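Local coordinates for protein L-lysine 6-oxidase (Marinomonas mediterranea, PDB 3WEU) that oxidises the side-chain amine of free L-lysine with a cysteine tryptophylquinone cofactor, releasing hydrogen peroxide that kills bacteria, at residues 79-93 with 219-233. Numbering follows the deposited sequence.
Sequences NVKNIEWTVHLANKK and DDISDGSVTCVVTYS
Two long antiparallel strands, 80-91 and 223-232, pair in the mixed sheet of the N-terminal LodA family region, with a classic beta bulge near one end: Lys81 N (2.8 Å) and Asn82 N (3.1 Å) both donate to Thr231 O. Strands 137-145 and 237-247 flank the pair. From Asn82 to Ala90 the backbone bonds run regularly, apart from a weak one into His88 O, where Gly224 CA comes close. On the face carrying Ile83, Trp85, Val87, Val226, Cys228 and Val230, the Cys228 thiol, turned opposite its own backbone N (chi1 -174°), lies over the six-membered ring of Trp85, SG 3.7 Å from its centroid and 13° off the normal. Ile83 CG2 lies on the same face of the indole, toward the rim, and touches SG, while Val226 CG1 meets the ring edge. Phe63 and Val65 of strand 58-66 pack on this cluster, and Trp85 NE1 bonds to Gly191 O. On the reverse face, a water donates to Thr86 O and also bonds Ser225 OG and Thr227 OG1. At the far end from the bulge, Asn91 ND2 donates to Ile221 O (2.8 Å) and, weakly, to Asp219 OD1. The extended Lys93 chain brings NZ to the syn lone pair of Asp219 OD2, a 2.8 Å salt bridge.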
# COMPACT_ATOMS: atom_id res chain seq x y z
N ASN A 79 -11.76 -57.29 -29.61
CA ASN A 79 -10.52 -57.73 -28.98
C ASN A 79 -10.04 -56.69 -27.96
O ASN A 79 -9.00 -56.86 -27.37
CB ASN A 79 -9.40 -58.11 -30.00
CG ASN A 79 -8.26 -59.00 -29.38
OD1 ASN A 79 -8.49 -59.84 -28.50
ND2 ASN A 79 -7.02 -58.78 -29.84
N VAL A 80 -10.79 -55.59 -27.79
CA VAL A 80 -10.48 -54.66 -26.72
C VAL A 80 -11.32 -54.94 -25.49
O VAL A 80 -12.56 -54.91 -25.51
CB VAL A 80 -10.67 -53.18 -27.13
CG1 VAL A 80 -10.43 -52.25 -25.94
CG2 VAL A 80 -9.69 -52.84 -28.23
N LYS A 81 -10.67 -55.17 -24.38
CA LYS A 81 -11.42 -55.34 -23.19
C LYS A 81 -11.33 -54.14 -22.28
O LYS A 81 -12.22 -53.93 -21.51
CB LYS A 81 -11.02 -56.67 -22.51
CG LYS A 81 -9.99 -56.62 -21.42
CD LYS A 81 -9.57 -58.05 -20.98
CE LYS A 81 -10.16 -58.47 -19.69
NZ LYS A 81 -9.69 -59.85 -19.29
N ASN A 82 -10.28 -53.32 -22.31
CA ASN A 82 -10.32 -52.08 -21.52
C ASN A 82 -9.39 -51.08 -22.12
O ASN A 82 -8.50 -51.46 -22.84
CB ASN A 82 -9.89 -52.29 -20.08
CG ASN A 82 -10.46 -51.22 -19.15
OD1 ASN A 82 -11.33 -50.39 -19.50
ND2 ASN A 82 -9.98 -51.23 -17.95
N ILE A 83 -9.58 -49.82 -21.74
CA ILE A 83 -8.73 -48.72 -22.14
C ILE A 83 -8.67 -47.87 -20.89
O ILE A 83 -9.66 -47.36 -20.47
CB ILE A 83 -9.32 -47.93 -23.34
CG1 ILE A 83 -9.41 -48.84 -24.58
CG2 ILE A 83 -8.47 -46.69 -23.56
CD1 ILE A 83 -10.12 -48.20 -25.82
N GLU A 84 -7.47 -47.70 -20.35
CA GLU A 84 -7.30 -46.99 -19.10
C GLU A 84 -6.37 -45.85 -19.37
O GLU A 84 -5.27 -46.03 -19.87
CB GLU A 84 -6.71 -47.86 -18.03
CG GLU A 84 -6.79 -47.17 -16.69
CD GLU A 84 -6.44 -48.12 -15.54
OE1 GLU A 84 -5.64 -49.06 -15.73
OE2 GLU A 84 -7.00 -47.89 -14.46
N TRP A 85 -6.83 -44.68 -18.99
CA TRP A 85 -6.08 -43.48 -19.22
C TRP A 85 -5.61 -43.03 -17.87
O TRP A 85 -6.39 -42.99 -16.95
CB TRP A 85 -7.04 -42.41 -19.80
CG TRP A 85 -7.75 -42.77 -21.06
CD1 TRP A 85 -9.00 -43.32 -21.19
CD2 TRP A 85 -7.29 -42.51 -22.36
NE1 TRP A 85 -9.33 -43.44 -22.51
CE2 TRP A 85 -8.30 -42.92 -23.26
CE3 TRP A 85 -6.12 -41.92 -22.86
CZ2 TRP A 85 -8.16 -42.82 -24.63
CZ3 TRP A 85 -6.00 -41.80 -24.20
CH2 TRP A 85 -7.01 -42.24 -25.09
N THR A 86 -4.33 -42.64 -17.76
CA THR A 86 -3.79 -42.13 -16.56
C THR A 86 -3.18 -40.79 -16.88
O THR A 86 -2.32 -40.66 -17.74
CB THR A 86 -2.73 -43.11 -16.00
OG1 THR A 86 -3.41 -44.32 -15.65
CG2 THR A 86 -2.12 -42.57 -14.83
N VAL A 87 -3.70 -39.77 -16.22
CA VAL A 87 -3.23 -38.42 -16.47
C VAL A 87 -2.64 -37.83 -15.24
O VAL A 87 -3.29 -37.81 -14.13
CB VAL A 87 -4.40 -37.53 -16.95
CG1 VAL A 87 -3.89 -36.11 -17.18
CG2 VAL A 87 -5.03 -38.12 -18.19
N HIS A 88 -1.42 -37.34 -15.38
CA HIS A 88 -0.77 -36.72 -14.27
C HIS A 88 -0.46 -35.23 -14.52
O HIS A 88 0.50 -34.90 -15.19
CB HIS A 88 0.52 -37.50 -13.89
CG HIS A 88 1.16 -37.05 -12.59
ND1 HIS A 88 2.29 -37.67 -12.06
CD2 HIS A 88 0.85 -36.05 -11.74
CE1 HIS A 88 2.63 -37.06 -10.94
NE2 HIS A 88 1.75 -36.11 -10.69
N LEU A 89 -1.28 -34.36 -13.98
CA LEU A 89 -1.15 -32.92 -14.16
C LEU A 89 -0.49 -32.34 -12.91
O LEU A 89 -0.71 -32.86 -11.81
CB LEU A 89 -2.55 -32.30 -14.29
CG LEU A 89 -3.44 -32.78 -15.44
CD1 LEU A 89 -4.73 -31.93 -15.52
CD2 LEU A 89 -2.73 -32.83 -16.76
N ALA A 90 0.29 -31.28 -13.05
CA ALA A 90 0.88 -30.55 -11.92
C ALA A 90 1.13 -29.10 -12.28
O ALA A 90 1.10 -28.71 -13.47
CB ALA A 90 2.20 -31.19 -11.46
N ASN A 91 1.26 -28.27 -11.26
CA ASN A 91 1.61 -26.89 -11.47
C ASN A 91 2.86 -26.65 -10.71
O ASN A 91 2.84 -26.64 -9.45
CB ASN A 91 0.48 -26.01 -10.95
CG ASN A 91 0.76 -24.53 -11.04
OD1 ASN A 91 1.82 -24.03 -10.68
ND2 ASN A 91 -0.26 -23.81 -11.41
N LYS A 92 3.92 -26.37 -11.45
CA LYS A 92 5.23 -26.11 -10.81
C LYS A 92 5.57 -24.66 -10.71
O LYS A 92 6.74 -24.33 -10.38
CB LYS A 92 6.30 -26.79 -11.64
CG LYS A 92 6.53 -28.25 -11.37
CD LYS A 92 7.66 -28.72 -12.20
CE LYS A 92 8.15 -30.13 -11.93
NZ LYS A 92 9.38 -30.41 -12.73
N LYS A 93 4.62 -23.76 -11.02
CA LYS A 93 4.96 -22.39 -11.20
C LYS A 93 5.60 -21.78 -9.90
O LYS A 93 6.50 -20.98 -9.98
CB LYS A 93 3.76 -21.51 -11.51
CG LYS A 93 3.03 -21.86 -12.79
CD LYS A 93 1.95 -20.80 -13.03
CE LYS A 93 1.23 -21.07 -14.36
NZ LYS A 93 0.29 -20.00 -14.74
N ASP A 219 -2.04 -20.59 -8.79
CA ASP A 219 -3.20 -20.75 -9.65
C ASP A 219 -3.40 -22.21 -9.95
O ASP A 219 -2.63 -23.03 -9.46
CB ASP A 219 -3.07 -19.83 -10.88
CG ASP A 219 -2.05 -20.29 -11.94
OD1 ASP A 219 -1.69 -21.46 -12.01
OD2 ASP A 219 -1.65 -19.44 -12.76
N ASP A 220 -4.42 -22.53 -10.77
CA ASP A 220 -4.81 -23.89 -11.02
C ASP A 220 -4.64 -24.27 -12.47
O ASP A 220 -5.16 -25.25 -12.92
CB ASP A 220 -6.21 -24.23 -10.48
CG ASP A 220 -7.34 -23.51 -11.18
OD1 ASP A 220 -7.11 -22.72 -12.13
OD2 ASP A 220 -8.47 -23.68 -10.65
N ILE A 221 -3.80 -23.51 -13.16
CA ILE A 221 -3.20 -23.96 -14.41
C ILE A 221 -2.42 -25.21 -14.10
O ILE A 221 -1.95 -25.35 -12.98
CB ILE A 221 -2.27 -22.85 -14.99
CG1 ILE A 221 -3.07 -21.63 -15.46
CG2 ILE A 221 -1.35 -23.38 -16.09
CD1 ILE A 221 -3.85 -21.91 -16.78
N SER A 222 -2.28 -26.10 -15.08
CA SER A 222 -1.43 -27.27 -14.95
C SER A 222 -1.10 -27.82 -16.31
O SER A 222 -1.68 -27.43 -17.35
CB SER A 222 -2.13 -28.38 -14.15
OG SER A 222 -3.20 -28.93 -14.89
N ASP A 223 -0.16 -28.73 -16.33
CA ASP A 223 0.09 -29.56 -17.51
C ASP A 223 0.72 -30.89 -17.08
O ASP A 223 1.18 -30.99 -15.93
CB ASP A 223 1.07 -28.84 -18.49
CG ASP A 223 2.49 -28.78 -17.98
OD1 ASP A 223 2.78 -27.86 -17.20
OD2 ASP A 223 3.33 -29.64 -18.42
N GLY A 224 0.71 -31.87 -17.97
CA GLY A 224 1.32 -33.16 -17.67
C GLY A 224 1.03 -34.28 -18.60
O GLY A 224 0.53 -34.10 -19.70
N SER A 225 1.39 -35.50 -18.16
CA SER A 225 1.45 -36.61 -19.01
C SER A 225 0.13 -37.31 -19.14
O SER A 225 -0.69 -37.34 -18.18
CB SER A 225 2.45 -37.64 -18.44
OG SER A 225 2.10 -38.00 -17.11
N VAL A 226 -0.04 -37.92 -20.31
CA VAL A 226 -1.20 -38.73 -20.61
C VAL A 226 -0.64 -40.09 -20.95
O VAL A 226 0.17 -40.19 -21.84
CB VAL A 226 -2.06 -38.21 -21.78
CG1 VAL A 226 -3.22 -39.16 -22.13
CG2 VAL A 226 -2.64 -36.86 -21.39
N THR A 227 -1.16 -41.13 -20.27
CA THR A 227 -0.81 -42.52 -20.61
C THR A 227 -2.06 -43.32 -20.90
O THR A 227 -3.01 -43.22 -20.18
CB THR A 227 0.00 -43.20 -19.45
OG1 THR A 227 1.12 -42.39 -19.17
CG2 THR A 227 0.53 -44.61 -19.88
N CYS A 228 -2.03 -44.06 -21.98
CA CYS A 228 -3.12 -44.87 -22.41
C CYS A 228 -2.67 -46.30 -22.47
O CYS A 228 -1.78 -46.62 -23.26
CB CYS A 228 -3.57 -44.53 -23.82
SG CYS A 228 -5.02 -45.37 -24.40
N VAL A 229 -3.34 -47.16 -21.72
CA VAL A 229 -3.10 -48.64 -21.78
C VAL A 229 -4.35 -49.28 -22.33
O VAL A 229 -5.44 -49.17 -21.75
CB VAL A 229 -2.80 -49.23 -20.38
CG1 VAL A 229 -2.59 -50.75 -20.45
CG2 VAL A 229 -1.60 -48.55 -19.73
N VAL A 230 -4.21 -49.97 -23.45
CA VAL A 230 -5.27 -50.70 -24.05
C VAL A 230 -5.01 -52.18 -23.75
O VAL A 230 -3.92 -52.70 -24.08
CB VAL A 230 -5.19 -50.56 -25.57
CG1 VAL A 230 -6.21 -51.48 -26.27
CG2 VAL A 230 -5.48 -49.08 -25.96
N THR A 231 -5.99 -52.82 -23.13
CA THR A 231 -5.85 -54.22 -22.74
C THR A 231 -6.74 -55.01 -23.68
O THR A 231 -7.94 -54.74 -23.82
CB THR A 231 -6.23 -54.40 -21.28
OG1 THR A 231 -5.37 -53.58 -20.46
CG2 THR A 231 -6.09 -55.89 -20.85
N TYR A 232 -6.15 -56.00 -24.33
CA TYR A 232 -6.88 -56.81 -25.26
C TYR A 232 -7.52 -58.04 -24.58
O TYR A 232 -7.26 -58.29 -23.43
CB TYR A 232 -5.99 -57.24 -26.37
CG TYR A 232 -5.35 -56.08 -27.08
CD1 TYR A 232 -6.07 -55.35 -28.02
CD2 TYR A 232 -4.02 -55.76 -26.85
CE1 TYR A 232 -5.48 -54.27 -28.69
CE2 TYR A 232 -3.42 -54.69 -27.51
CZ TYR A 232 -4.15 -53.95 -28.43
OH TYR A 232 -3.52 -52.91 -29.07
N SER A 233 -8.37 -58.78 -25.28
CA SER A 233 -9.15 -59.90 -24.65
C SER A 233 -8.33 -60.93 -23.98
O SER A 233 -8.78 -61.56 -23.06
CB SER A 233 -9.99 -60.63 -25.67
OG SER A 233 -10.72 -59.67 -26.38
O HOH W 1 0.40 -40.18 -17.40